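Phenylacetaldehyde dehydrogenase (Burkholderia cenocepacia, PDB 4O5H) probably oxidises phenylacetaldehyde to phenylacetate with NAD+ as the electron acceptor, as a member of the aldehyde dehydrogenase family. Local coordinates at residues 21-26 and 113-118; 29-34 and 213-218; 41-46 and 67-72; 48-53 and 60-65; 360-365 and 392-397. All blocks are in the same frame, centred on the assembly; numbering follows the deposited sequence. Where two conformers were deposited one is given.

Contact 1 (21-26 and 113-118); sequences DATRAF and AEIESL
T23 and E114 meet with their side chains at about a right angle, and a single short hydrogen bond joins them: OG1 of T23 donates to OE1 of E114 at 2.6 Å. The hydroxyl reaches OE1 on the anti side of the carboxylate and lies 27° out of its plane. E114 can come this far because its chain is extended beyond CG, which carries the carboxylate across to the other helix. OE1 also accepts from the backbone N of L20, just ahead of helix 21-28, while OE2 forms a salt bridge with R110 one turn back on its own helix. With both oxygens engaged, the buried carboxylate is held against rotation, and the arginine would be expected to favour its charged form. The two helices are 21-28 from the N-terminal arm and 109-120 from the body of the aldehyde dehydrogenase fold; the axes of segments 21-26 and 113-118 come within 10.0 Å and cross at -52°, with T23 and I115 nearest in the backbone. Next to the polar pair, one turn on along helix 21-28, the contact is apolar. The side chains of F26 and I115 also cross at about a right angle; CD1 of I115 approaches the ring obliquely, 3.7 Å from CD2 of F26. F26 CG is anti to the backbone N (chi1 176°), which swings the ring toward helix 109-120. The methyl CG2 of T23 faces L118, with CD1 of L118 4.2 Å away. L215 of helix 215-227 packs on both F26 and I115.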
# COMPACT_ATOMS: atom_id res chain seq x y z
N ASP A 21 -28.79 -32.72 8.13
CA ASP A 21 -28.58 -33.61 7.00
C ASP A 21 -27.65 -32.99 5.95
O ASP A 21 -26.77 -33.70 5.40
CB ASP A 21 -29.91 -33.98 6.34
CG ASP A 21 -30.76 -34.90 7.19
OD1 ASP A 21 -30.28 -35.46 8.21
OD2 ASP A 21 -31.94 -35.11 6.80
N ALA A 22 -27.82 -31.70 5.64
CA ALA A 22 -26.99 -31.06 4.62
C ALA A 22 -25.51 -31.10 5.02
O ALA A 22 -24.64 -31.30 4.16
CB ALA A 22 -27.45 -29.62 4.35
N THR A 23 -25.24 -30.85 6.29
CA THR A 23 -23.90 -30.81 6.83
C THR A 23 -23.27 -32.19 6.67
O THR A 23 -22.14 -32.32 6.19
CB THR A 23 -23.91 -30.43 8.32
OG1 THR A 23 -24.57 -29.16 8.51
CG2 THR A 23 -22.48 -30.34 8.86
N ARG A 24 -24.03 -33.22 7.03
CA ARG A 24 -23.56 -34.60 6.90
C ARG A 24 -23.25 -34.94 5.43
O ARG A 24 -22.23 -35.54 5.12
CB ARG A 24 -24.56 -35.60 7.52
CG ARG A 24 -24.49 -35.61 9.05
CD ARG A 24 -25.28 -36.79 9.65
NE ARG A 24 -25.66 -36.55 11.05
CZ ARG A 24 -24.83 -36.66 12.09
NH1 ARG A 24 -23.56 -37.02 11.93
NH2 ARG A 24 -25.29 -36.40 13.30
N ALA A 25 -24.13 -34.54 4.53
CA ALA A 25 -23.92 -34.80 3.10
C ALA A 25 -22.68 -34.11 2.59
O ALA A 25 -21.94 -34.66 1.78
CB ALA A 25 -25.15 -34.36 2.28
N PHE A 26 -22.47 -32.86 3.01
CA PHE A 26 -21.30 -32.15 2.57
C PHE A 26 -20.04 -32.84 3.07
O PHE A 26 -19.09 -33.01 2.32
CB PHE A 26 -21.33 -30.70 3.06
CG PHE A 26 -20.10 -29.91 2.71
CD1 PHE A 26 -19.91 -29.41 1.44
CD2 PHE A 26 -19.15 -29.68 3.65
CE1 PHE A 26 -18.77 -28.69 1.11
CE2 PHE A 26 -18.01 -28.94 3.36
CZ PHE A 26 -17.83 -28.43 2.08
N ALA A 113 -22.44 -22.72 9.73
CA ALA A 113 -21.97 -22.63 11.12
C ALA A 113 -21.49 -23.97 11.64
O ALA A 113 -20.47 -24.05 12.29
CB ALA A 113 -23.06 -22.10 12.02
N GLU A 114 -22.22 -25.03 11.33
CA GLU A 114 -21.80 -26.39 11.74
C GLU A 114 -20.45 -26.78 11.07
O GLU A 114 -19.56 -27.31 11.73
CB GLU A 114 -22.89 -27.43 11.39
CG GLU A 114 -24.15 -27.23 12.26
CD GLU A 114 -25.27 -28.21 12.02
OE1 GLU A 114 -25.20 -29.03 11.08
OE2 GLU A 114 -26.24 -28.14 12.82
N ILE A 115 -20.33 -26.50 9.78
CA ILE A 115 -19.11 -26.82 9.09
C ILE A 115 -17.99 -26.06 9.76
O ILE A 115 -16.91 -26.62 10.02
CB ILE A 115 -19.20 -26.42 7.58
CG1 ILE A 115 -20.19 -27.31 6.87
CG2 ILE A 115 -17.83 -26.48 6.91
CD1 ILE A 115 -20.62 -26.82 5.51
N GLU A 116 -18.21 -24.78 10.00
CA GLU A 116 -17.17 -23.95 10.58
C GLU A 116 -16.79 -24.43 11.98
O GLU A 116 -15.59 -24.49 12.33
CB GLU A 116 -17.61 -22.50 10.64
CG GLU A 116 -16.47 -21.54 10.84
CD GLU A 116 -15.79 -21.15 9.54
OE1 GLU A 116 -15.42 -22.07 8.75
OE2 GLU A 116 -15.65 -19.94 9.29
N SER A 117 -17.79 -24.81 12.78
CA SER A 117 -17.53 -25.29 14.13
C SER A 117 -16.74 -26.61 14.10
O SER A 117 -15.80 -26.80 14.88
CB SER A 117 -18.85 -25.49 14.87
OG SER A 117 -18.64 -25.95 16.17
N LEU A 118 -17.10 -27.51 13.19
CA LEU A 118 -16.40 -28.78 13.10
C LEU A 118 -14.95 -28.63 12.62
O LEU A 118 -14.08 -29.40 13.02
CB LEU A 118 -17.15 -29.76 12.18
CG LEU A 118 -18.51 -30.20 12.69
CD1 LEU A 118 -19.31 -30.95 11.62
CD2 LEU A 118 -18.37 -31.07 13.94

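Contact 2 (29-34 and 213-218); sequences KPKQML and TPLSAL
The ammonium of K31 is gripped from its own side of the contact: NZ donates to the carbonyl O of K29 at 2.7 Å, nearly along the C=O axis (162°), and also to the carbonyl O of L27. Both acceptors belong to the C-terminal end of helix 21-28 and the residue just after it, so the lysine ties off the chain as it leaves that helix, and the ring of F26 adds a cation-pi contact. The K31 chain folds back to get there, bent at chi2 (-67°) and again at chi4 (-62°), and the fold-back brings CE of K31 to 4.0 Å from CD2 of L215, the two side chains crossing obliquely. Nearer the backbone, CB of K31 is 4.1 Å from CD1 of L218. Here the N-terminal arm, on its way from helix 21-28 into the short strand 33-35, passes over the first turn of helix 215-227 in the aldehyde dehydrogenase fold. L218 makes the tightest approach: its CD2 comes to 3.4 Å from the carbonyl O of Q32. The same leucine packs on V62 of strand 57-63, and A60 of the same strand touches K31. K29, which does not touch 213-218, forms a salt bridge with E222 farther along helix 215-227.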
# COMPACT_ATOMS: atom_id res chain seq x y z
N LYS A 29 -19.24 -36.33 1.05
CA LYS A 29 -18.92 -36.41 -0.36
C LYS A 29 -17.48 -35.99 -0.67
O LYS A 29 -16.89 -35.19 0.06
CB LYS A 29 -19.90 -35.55 -1.17
CG LYS A 29 -19.54 -34.08 -1.14
CD LYS A 29 -20.64 -33.20 -1.67
CE LYS A 29 -20.15 -31.77 -1.70
NZ LYS A 29 -21.13 -30.86 -2.30
N PRO A 30 -16.94 -36.43 -1.80
CA PRO A 30 -15.59 -36.04 -2.20
C PRO A 30 -15.44 -34.54 -2.42
O PRO A 30 -16.34 -33.91 -2.92
CB PRO A 30 -15.38 -36.78 -3.51
CG PRO A 30 -16.32 -37.93 -3.43
CD PRO A 30 -17.52 -37.40 -2.74
N LYS A 31 -14.35 -33.96 -1.93
CA LYS A 31 -14.12 -32.49 -1.99
C LYS A 31 -13.16 -32.22 -3.11
O LYS A 31 -12.16 -32.93 -3.26
CB LYS A 31 -13.47 -31.94 -0.71
CG LYS A 31 -14.10 -32.37 0.60
CD LYS A 31 -15.50 -31.82 0.81
CE LYS A 31 -15.97 -32.33 2.15
NZ LYS A 31 -16.08 -33.82 2.27
N GLN A 32 -13.38 -31.11 -3.80
CA GLN A 32 -12.51 -30.66 -4.87
C GLN A 32 -12.27 -29.15 -4.80
O GLN A 32 -13.01 -28.43 -4.14
CB GLN A 32 -13.16 -31.02 -6.19
CG GLN A 32 -13.31 -32.51 -6.38
CD GLN A 32 -13.79 -32.84 -7.73
OE1 GLN A 32 -14.91 -32.49 -8.11
NE2 GLN A 32 -12.94 -33.50 -8.52
N MET A 33 -11.23 -28.70 -5.50
CA MET A 33 -10.97 -27.27 -5.67
C MET A 33 -11.86 -26.71 -6.78
O MET A 33 -12.28 -27.44 -7.66
CB MET A 33 -9.52 -27.04 -6.11
CG MET A 33 -8.54 -27.49 -5.09
SD MET A 33 -6.85 -27.19 -5.57
CE MET A 33 -6.49 -28.48 -6.77
N LEU A 34 -12.05 -25.40 -6.78
CA LEU A 34 -12.77 -24.72 -7.86
C LEU A 34 -11.78 -23.96 -8.73
O LEU A 34 -11.20 -22.95 -8.29
CB LEU A 34 -13.80 -23.76 -7.26
CG LEU A 34 -14.57 -22.91 -8.28
CD1 LEU A 34 -15.33 -23.79 -9.24
CD2 LEU A 34 -15.53 -21.98 -7.57
N THR A 213 -8.26 -25.12 7.80
CA THR A 213 -9.72 -24.84 7.73
C THR A 213 -10.21 -24.57 6.30
O THR A 213 -10.58 -23.43 5.95
CB THR A 213 -10.08 -23.62 8.58
OG1 THR A 213 -9.27 -22.50 8.20
CG2 THR A 213 -9.84 -23.89 10.09
N PRO A 214 -10.20 -25.60 5.44
CA PRO A 214 -10.57 -25.41 4.03
C PRO A 214 -12.06 -25.53 3.75
O PRO A 214 -12.51 -25.08 2.70
CB PRO A 214 -9.88 -26.56 3.35
CG PRO A 214 -9.92 -27.66 4.38
CD PRO A 214 -9.70 -26.97 5.70
N LEU A 215 -12.85 -26.08 4.67
CA LEU A 215 -14.19 -26.55 4.29
C LEU A 215 -15.20 -25.46 4.01
O LEU A 215 -15.96 -25.58 3.03
CB LEU A 215 -14.74 -27.51 5.32
CG LEU A 215 -13.97 -28.83 5.49
CD1 LEU A 215 -14.63 -29.69 6.55
CD2 LEU A 215 -13.88 -29.61 4.18
N SER A 216 -15.28 -24.42 4.85
CA SER A 216 -16.35 -23.41 4.64
C SER A 216 -16.12 -22.64 3.33
O SER A 216 -17.07 -22.25 2.66
CB SER A 216 -16.53 -22.49 5.84
OG SER A 216 -15.34 -21.78 6.14
N ALA A 217 -14.85 -22.48 2.95
CA ALA A 217 -14.52 -21.81 1.68
C ALA A 217 -14.98 -22.63 0.47
O ALA A 217 -15.52 -22.07 -0.46
CB ALA A 217 -13.03 -21.54 1.60
N LEU A 218 -14.82 -23.95 0.54
CA LEU A 218 -15.32 -24.82 -0.50
C LEU A 218 -16.85 -24.73 -0.58
O LEU A 218 -17.37 -24.67 -1.68
CB LEU A 218 -14.86 -26.28 -0.33
CG LEU A 218 -13.31 -26.43 -0.44
CD1 LEU A 218 -12.91 -27.87 -0.21
CD2 LEU A 218 -12.80 -25.96 -1.80

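Contact 3 (41-46 and 67-72); sequences DAASGR and ERDVQQ
D69 has CG anti to its carbonyl carbon (chi1 -51°), and this rotation carries the carboxylate off helix 67-82 to the turn at A42 and A43. R68 starts the same way but bends at chi3, which lays its guanidinium against the methyl of A43. OD1 of D69 accepts from the backbone N of A43 at 2.8 Å, with an N-H...O angle of 160°; the donor comes from the syn side, 19° out of the carboxylate plane. Two waters extend the grip. One donates to OD1 of D69 and to the carbonyl O of D41; the other donates to OD2 of D69 at 2.7 Å and accepts from the N of S44. OD2 also receives the backbone N of D66, so the aspartate ties the loop to the start of its own helix, and its buried carboxylate has several donors that would be expected to stabilise its charge. Beside it, CB of A43 sits over the centre of one face of the R68 guanidinium, 3.8 Å from CZ of R68, while CB of S44 approaches obliquely, 3.6 Å from NH2 of R68. The guanidinium is held there by a salt bridge to D66. Within the loop, OG of S44 accepts from the N of R46 at 2.9 Å. The loop follows strand 38-40 and leads to strand 47-52. It contains a type I beta turn from A42 to G45, closed by the bond from G45 N to A42 O and overlapped by the ST turn of S44, docked on the first turn of helix 67-82.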
# COMPACT_ATOMS: atom_id res chain seq x y z
N ASP A 41 -9.50 -32.09 -8.73
CA ASP A 41 -8.48 -32.55 -7.82
C ASP A 41 -7.17 -31.87 -8.14
O ASP A 41 -7.04 -31.22 -9.17
CB ASP A 41 -8.31 -34.02 -7.97
CG ASP A 41 -9.60 -34.75 -7.81
OD1 ASP A 41 -10.27 -34.52 -6.82
OD2 ASP A 41 -9.94 -35.56 -8.70
N ALA A 42 -6.18 -32.05 -7.29
CA ALA A 42 -4.83 -31.61 -7.60
C ALA A 42 -4.28 -32.47 -8.74
O ALA A 42 -4.61 -33.66 -8.82
CB ALA A 42 -3.96 -31.73 -6.37
N ALA A 43 -3.40 -31.90 -9.57
CA ALA A 43 -2.76 -32.65 -10.63
C ALA A 43 -2.11 -33.91 -10.07
O ALA A 43 -2.09 -34.94 -10.74
CB ALA A 43 -1.72 -31.78 -11.37
N SER A 44 -1.54 -33.81 -8.87
CA SER A 44 -0.81 -34.94 -8.29
C SER A 44 -1.75 -36.02 -7.74
O SER A 44 -1.31 -37.09 -7.37
CB SER A 44 0.07 -34.43 -7.14
OG SER A 44 -0.73 -34.01 -6.05
N GLY A 45 -3.03 -35.72 -7.62
CA GLY A 45 -3.90 -36.55 -6.81
C GLY A 45 -3.75 -36.42 -5.28
O GLY A 45 -4.53 -37.01 -4.56
N ARG A 46 -2.77 -35.69 -4.75
CA ARG A 46 -2.55 -35.67 -3.31
C ARG A 46 -3.66 -34.96 -2.57
O ARG A 46 -4.30 -34.05 -3.10
CB ARG A 46 -1.20 -35.02 -2.93
CG ARG A 46 0.02 -35.95 -3.14
CD ARG A 46 1.31 -35.41 -2.49
NE ARG A 46 1.84 -34.35 -3.30
CZ ARG A 46 3.13 -33.98 -3.34
NH1 ARG A 46 4.06 -34.59 -2.61
NH2 ARG A 46 3.48 -32.98 -4.13
N GLU A 67 2.17 -25.81 -7.15
CA GLU A 67 2.34 -24.68 -8.01
C GLU A 67 1.58 -24.82 -9.35
O GLU A 67 1.03 -23.82 -9.87
CB GLU A 67 3.86 -24.47 -8.26
CG GLU A 67 4.17 -23.14 -8.91
CD GLU A 67 5.65 -22.74 -8.77
OE1 GLU A 67 6.52 -23.62 -8.99
OE2 GLU A 67 5.94 -21.53 -8.47
N ARG A 68 1.50 -26.03 -9.88
CA ARG A 68 0.80 -26.27 -11.16
C ARG A 68 -0.67 -25.91 -11.01
O ARG A 68 -1.25 -25.25 -11.87
CB ARG A 68 0.85 -27.75 -11.58
CG ARG A 68 2.22 -28.30 -11.87
CD ARG A 68 2.17 -29.83 -12.09
NE ARG A 68 2.04 -30.56 -10.84
CZ ARG A 68 2.00 -31.89 -10.74
NH1 ARG A 68 2.05 -32.67 -11.82
NH2 ARG A 68 1.91 -32.45 -9.54
N ASP A 69 -1.28 -26.35 -9.92
CA ASP A 69 -2.70 -26.10 -9.71
C ASP A 69 -2.95 -24.60 -9.49
O ASP A 69 -3.93 -24.03 -9.99
CB ASP A 69 -3.24 -26.92 -8.52
CG ASP A 69 -2.88 -28.40 -8.64
OD1 ASP A 69 -3.30 -29.06 -9.62
OD2 ASP A 69 -2.13 -28.89 -7.77
N VAL A 70 -2.08 -23.97 -8.74
CA VAL A 70 -2.21 -22.52 -8.47
C VAL A 70 -2.08 -21.74 -9.78
O VAL A 70 -2.88 -20.85 -10.03
CB VAL A 70 -1.19 -22.02 -7.46
CG1 VAL A 70 -1.22 -20.50 -7.35
CG2 VAL A 70 -1.45 -22.63 -6.10
N GLN A 71 -1.10 -22.09 -10.59
CA GLN A 71 -0.94 -21.47 -11.91
C GLN A 71 -2.18 -21.62 -12.78
O GLN A 71 -2.57 -20.69 -13.46
CB GLN A 71 0.26 -22.02 -12.64
CG GLN A 71 1.56 -21.47 -12.05
CD GLN A 71 2.76 -22.24 -12.48
OE1 GLN A 71 2.68 -23.28 -13.13
NE2 GLN A 71 3.91 -21.74 -12.12
N GLN A 72 -2.83 -22.78 -12.74
CA GLN A 72 -4.10 -22.96 -13.49
C GLN A 72 -5.21 -22.04 -12.99
O GLN A 72 -6.00 -21.53 -13.77
CB GLN A 72 -4.60 -24.40 -13.45
CG GLN A 72 -3.66 -25.32 -14.17
CD GLN A 72 -3.65 -25.13 -15.68
OE1 GLN A 72 -4.59 -24.59 -16.29
NE2 GLN A 72 -2.56 -25.50 -16.28
O HOH W 1 -5.88 -28.91 -10.83
O HOH W 2 -0.61 -31.18 -7.76

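Contact 4 (48-53 and 60-65); sequences LDVVNP and ARVPEA. With NA (sodium ion), chain I.
V50, A60, V62 and L48 form the apolar centre, all on one face of the strand pair. CD1 of L48 lies 3.7 Å from CG2 of V62, CG2 of V50 meets CG1 of V62 with the two side chains at about a right angle, and CB of V50 stands 4.0 Å from CB of A60. L215 and L218 of helix 215-227 pack on this face. The backbones are joined by a reciprocal pair of bonds between L48 and V62, with L48 N to V62 O the shorter at 2.7 Å. V50 N adds a bond to A60 O at 2.8 Å. The other face carries D49 and R61, a non-hydrogen-bonded pair whose side chains lie side by side, pointing the same way. Their salt bridge is long, 3.8 Å from D49 OD1 to R61 NE, with the carboxylate and guanidinium planes 64° apart; a water in the guanidinium plane bridges the same two atoms, donating to OD1 and accepting from NE. Farther along, V51 O binds the sodium ion at 3.0 Å, with two waters and, among the ligands from elsewhere, the carbonyl oxygens of D119 and D212. The arrangement is an antiparallel beta hairpin, strands 47-52 and 57-63, whose first strand gives one carbonyl to a sodium site.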
# COMPACT_ATOMS: atom_id res chain seq x y z
N LEU A 48 -4.98 -33.56 1.58
CA LEU A 48 -4.68 -33.41 3.00
C LEU A 48 -5.89 -33.59 3.87
O LEU A 48 -7.01 -33.37 3.46
CB LEU A 48 -3.95 -32.11 3.26
CG LEU A 48 -4.70 -30.86 2.92
CD1 LEU A 48 -5.55 -30.45 4.10
CD2 LEU A 48 -3.70 -29.79 2.61
N ASP A 49 -5.64 -34.08 5.08
CA ASP A 49 -6.68 -34.35 6.05
C ASP A 49 -7.25 -33.10 6.67
O ASP A 49 -6.54 -32.18 6.98
CB ASP A 49 -6.13 -35.19 7.19
CG ASP A 49 -5.80 -36.60 6.77
OD1 ASP A 49 -6.28 -37.10 5.72
OD2 ASP A 49 -5.06 -37.22 7.54
N VAL A 50 -8.56 -33.13 6.88
CA VAL A 50 -9.24 -32.14 7.67
C VAL A 50 -9.62 -32.77 9.00
O VAL A 50 -10.27 -33.81 9.03
CB VAL A 50 -10.49 -31.64 6.97
CG1 VAL A 50 -11.09 -30.49 7.74
CG2 VAL A 50 -10.13 -31.18 5.57
N VAL A 51 -9.20 -32.13 10.07
CA VAL A 51 -9.29 -32.64 11.42
C VAL A 51 -10.27 -31.80 12.26
O VAL A 51 -10.30 -30.58 12.17
CB VAL A 51 -7.91 -32.61 12.07
CG1 VAL A 51 -7.99 -32.92 13.58
CG2 VAL A 51 -6.98 -33.62 11.40
N ASN A 52 -11.13 -32.49 13.00
CA ASN A 52 -12.02 -31.83 13.97
C ASN A 52 -11.22 -31.62 15.24
O ASN A 52 -10.87 -32.58 15.93
CB ASN A 52 -13.21 -32.71 14.29
CG ASN A 52 -14.13 -32.11 15.31
OD1 ASN A 52 -13.81 -31.12 16.01
ND2 ASN A 52 -15.31 -32.68 15.40
N PRO A 53 -10.93 -30.36 15.56
CA PRO A 53 -10.06 -30.12 16.73
C PRO A 53 -10.66 -30.46 18.10
O PRO A 53 -9.94 -30.47 19.08
CB PRO A 53 -9.77 -28.62 16.64
CG PRO A 53 -10.97 -28.06 15.94
CD PRO A 53 -11.39 -29.11 14.95
N ALA A 60 -12.76 -35.14 6.87
CA ALA A 60 -12.79 -34.90 5.45
C ALA A 60 -11.37 -34.90 4.94
O ALA A 60 -10.43 -34.86 5.72
CB ALA A 60 -13.45 -33.54 5.11
N ARG A 61 -11.25 -34.90 3.62
CA ARG A 61 -9.99 -34.69 2.93
C ARG A 61 -10.19 -33.72 1.78
O ARG A 61 -11.21 -33.74 1.11
CB ARG A 61 -9.49 -36.01 2.38
CG ARG A 61 -9.36 -37.09 3.45
CD ARG A 61 -9.00 -38.42 2.84
NE ARG A 61 -7.59 -38.46 2.46
CZ ARG A 61 -7.03 -39.43 1.73
NH1 ARG A 61 -7.76 -40.47 1.28
NH2 ARG A 61 -5.72 -39.38 1.45
N VAL A 62 -9.22 -32.86 1.54
CA VAL A 62 -9.30 -31.89 0.43
C VAL A 62 -8.03 -31.99 -0.42
O VAL A 62 -7.01 -32.52 0.05
CB VAL A 62 -9.51 -30.45 0.92
CG1 VAL A 62 -10.78 -30.36 1.75
CG2 VAL A 62 -8.29 -29.93 1.68
N PRO A 63 -8.07 -31.47 -1.66
CA PRO A 63 -6.86 -31.48 -2.44
C PRO A 63 -5.71 -30.72 -1.82
O PRO A 63 -5.91 -29.66 -1.22
CB PRO A 63 -7.27 -30.85 -3.77
CG PRO A 63 -8.74 -31.17 -3.86
CD PRO A 63 -9.20 -30.95 -2.44
N GLU A 64 -4.51 -31.26 -2.03
CA GLU A 64 -3.26 -30.60 -1.69
C GLU A 64 -2.61 -30.04 -2.97
O GLU A 64 -1.86 -30.73 -3.66
CB GLU A 64 -2.33 -31.60 -1.02
CG GLU A 64 -1.07 -30.93 -0.50
CD GLU A 64 0.14 -31.81 -0.49
OE1 GLU A 64 0.09 -33.01 -0.17
OE2 GLU A 64 1.18 -31.28 -0.81
N ALA A 65 -2.89 -28.77 -3.25
CA ALA A 65 -2.46 -28.12 -4.50
C ALA A 65 -0.98 -27.82 -4.49
O ALA A 65 -0.44 -27.52 -3.45
CB ALA A 65 -3.20 -26.83 -4.71
NA NA I . -9.72 -28.13 10.55
O HOH W 3 -5.38 -36.91 3.20
O HOH W 4 -8.01 -29.59 9.68
O HOH W 5 -8.45 -28.21 12.55

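Contact 5 (360-365 and 392-397); sequences VSAKQR and PGFFVE
P392 reaches R365 through a water: its carbonyl O accepts weakly from a molecule that in turn accepts from NH1 of R365 at 3.0 Å. At G393 the carbonyl O lies near the plane of the R365 guanidinium, at its edge, but the angle to NH1 is too poor for a hydrogen bond. F394 follows as the main apolar group. Its ring lies flat against the peptide between S361 and A362, with A362 N 3.5 Å above the ring centre and S361 C at the same height but shifted toward the rim. CD2 of F394 is 3.4 Å from CA of S361, and CE1 of F394 is 3.8 Å from CB of A362. The side chains of R365 and F394 cross at about a right angle: the ring edge, at CD1, stands over one face of the guanidinium, and NH1 lies in the ring plane, 3.8 Å from CD1 of F394, the two planes 79° apart. R365 reaches this side with CG anti to its backbone N (chi1 177°) and a bend at chi3. After F395, V396 offers CG2 to CG of R365 at 3.7 Å. Within 360-365, S361 is the N-cap of helix 362-378, its OG accepting from Q364 N. With the ring against the helix-start peptide, and the arginine packed by CG on V396 and by its guanidinium on the F394 edge, the chemistry suggests that packing dominates between these segments, with one weak water-mediated polar link.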
# COMPACT_ATOMS: atom_id res chain seq x y z
N VAL A 360 -7.07 -24.72 17.25
CA VAL A 360 -7.31 -25.27 15.92
C VAL A 360 -6.50 -26.54 15.61
O VAL A 360 -6.91 -27.33 14.78
CB VAL A 360 -7.07 -24.20 14.84
CG1 VAL A 360 -5.57 -24.04 14.57
CG2 VAL A 360 -7.79 -24.57 13.58
N SER A 361 -5.35 -26.70 16.23
CA SER A 361 -4.46 -27.80 15.88
C SER A 361 -3.53 -28.16 17.03
O SER A 361 -3.36 -27.39 17.99
CB SER A 361 -3.56 -27.45 14.68
OG SER A 361 -2.68 -26.38 15.00
N ALA A 362 -2.91 -29.32 16.92
CA ALA A 362 -1.89 -29.69 17.90
C ALA A 362 -0.75 -28.70 17.90
O ALA A 362 -0.18 -28.43 18.94
CB ALA A 362 -1.40 -31.12 17.63
N LYS A 363 -0.34 -28.23 16.72
CA LYS A 363 0.77 -27.29 16.61
C LYS A 363 0.45 -26.02 17.38
O LYS A 363 1.31 -25.47 18.05
CB LYS A 363 1.03 -26.92 15.13
N GLN A 364 -0.80 -25.58 17.31
CA GLN A 364 -1.20 -24.39 18.02
C GLN A 364 -1.20 -24.62 19.51
O GLN A 364 -0.72 -23.74 20.23
CB GLN A 364 -2.57 -23.88 17.60
CG GLN A 364 -2.54 -22.98 16.40
CD GLN A 364 -1.57 -21.86 16.53
OE1 GLN A 364 -0.62 -21.82 15.77
NE2 GLN A 364 -1.76 -20.98 17.50
N ARG A 365 -1.66 -25.78 19.96
CA ARG A 365 -1.57 -26.07 21.38
C ARG A 365 -0.11 -26.10 21.85
O ARG A 365 0.21 -25.55 22.89
CB ARG A 365 -2.26 -27.38 21.72
CG ARG A 365 -2.10 -27.72 23.21
CD ARG A 365 -2.59 -29.09 23.50
NE ARG A 365 -1.86 -30.11 22.68
CZ ARG A 365 -2.34 -31.30 22.30
NH1 ARG A 365 -3.55 -31.69 22.63
NH2 ARG A 365 -1.58 -32.12 21.54
N PRO A 392 -7.95 -36.16 23.32
CA PRO A 392 -7.46 -36.05 21.95
C PRO A 392 -7.75 -34.74 21.24
O PRO A 392 -7.18 -34.53 20.18
CB PRO A 392 -8.21 -37.19 21.22
CG PRO A 392 -9.47 -37.33 21.97
CD PRO A 392 -9.11 -37.06 23.41
N GLY A 393 -8.64 -33.87 21.77
CA GLY A 393 -8.88 -32.54 21.22
C GLY A 393 -7.73 -31.64 21.61
O GLY A 393 -6.84 -32.08 22.33
N PHE A 394 -7.70 -30.42 21.08
CA PHE A 394 -6.56 -29.53 21.30
C PHE A 394 -6.92 -28.41 22.28
O PHE A 394 -6.75 -27.21 22.02
CB PHE A 394 -6.03 -28.98 19.97
CG PHE A 394 -5.88 -30.03 18.92
CD1 PHE A 394 -5.14 -31.18 19.18
CD2 PHE A 394 -6.50 -29.90 17.69
CE1 PHE A 394 -4.98 -32.16 18.20
CE2 PHE A 394 -6.35 -30.88 16.71
CZ PHE A 394 -5.59 -32.00 16.96
N PHE A 395 -7.35 -28.80 23.47
CA PHE A 395 -7.90 -27.89 24.45
C PHE A 395 -6.81 -27.31 25.36
O PHE A 395 -5.87 -28.02 25.75
CB PHE A 395 -8.92 -28.63 25.31
CG PHE A 395 -10.21 -28.94 24.59
CD1 PHE A 395 -11.20 -27.98 24.47
CD2 PHE A 395 -10.43 -30.21 24.09
CE1 PHE A 395 -12.41 -28.27 23.85
CE2 PHE A 395 -11.62 -30.50 23.46
CZ PHE A 395 -12.61 -29.53 23.34
N VAL A 396 -6.98 -26.04 25.70
CA VAL A 396 -6.13 -25.31 26.62
C VAL A 396 -7.00 -24.44 27.52
O VAL A 396 -8.01 -23.89 27.08
CB VAL A 396 -5.20 -24.40 25.82
CG1 VAL A 396 -4.47 -23.45 26.76
CG2 VAL A 396 -4.22 -25.25 25.03
N GLU A 397 -6.65 -24.39 28.81
CA GLU A 397 -7.39 -23.56 29.78
C GLU A 397 -7.24 -22.07 29.56
O GLU A 397 -6.13 -21.62 29.24
CB GLU A 397 -6.88 -23.83 31.17
CG GLU A 397 -7.14 -25.23 31.64
CD GLU A 397 -6.66 -25.42 33.04
OE1 GLU A 397 -5.71 -24.72 33.47
OE2 GLU A 397 -7.27 -26.27 33.71
O HOH W 6 -4.42 -33.98 20.96

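How the contacts relate
Contacts 1, 2 and 3 each touch the hairpin of contact 4, though contacts 1 and 3 lie 26 Å apart between centres. Contacts 2 and 4 are closest, with centres 9 Å apart; helix 215-227, part of contact 2, packs through L215 on F26 and I115 of contact 1. Contact 3 continues the hairpin outward, R46 bonding E64, while contact 5 stands at the other end, its centre 30 Å from that of contact 3, linked to contact 4 by a probable bond from F394 N to P53 O. Along the chain, contacts 1 and 2 interlock, both spanning contacts 3 and 4; contact 5 follows. Together they fasten the N-terminal segment and hairpin to helices 109-120 and 215-227 beside the sodium site.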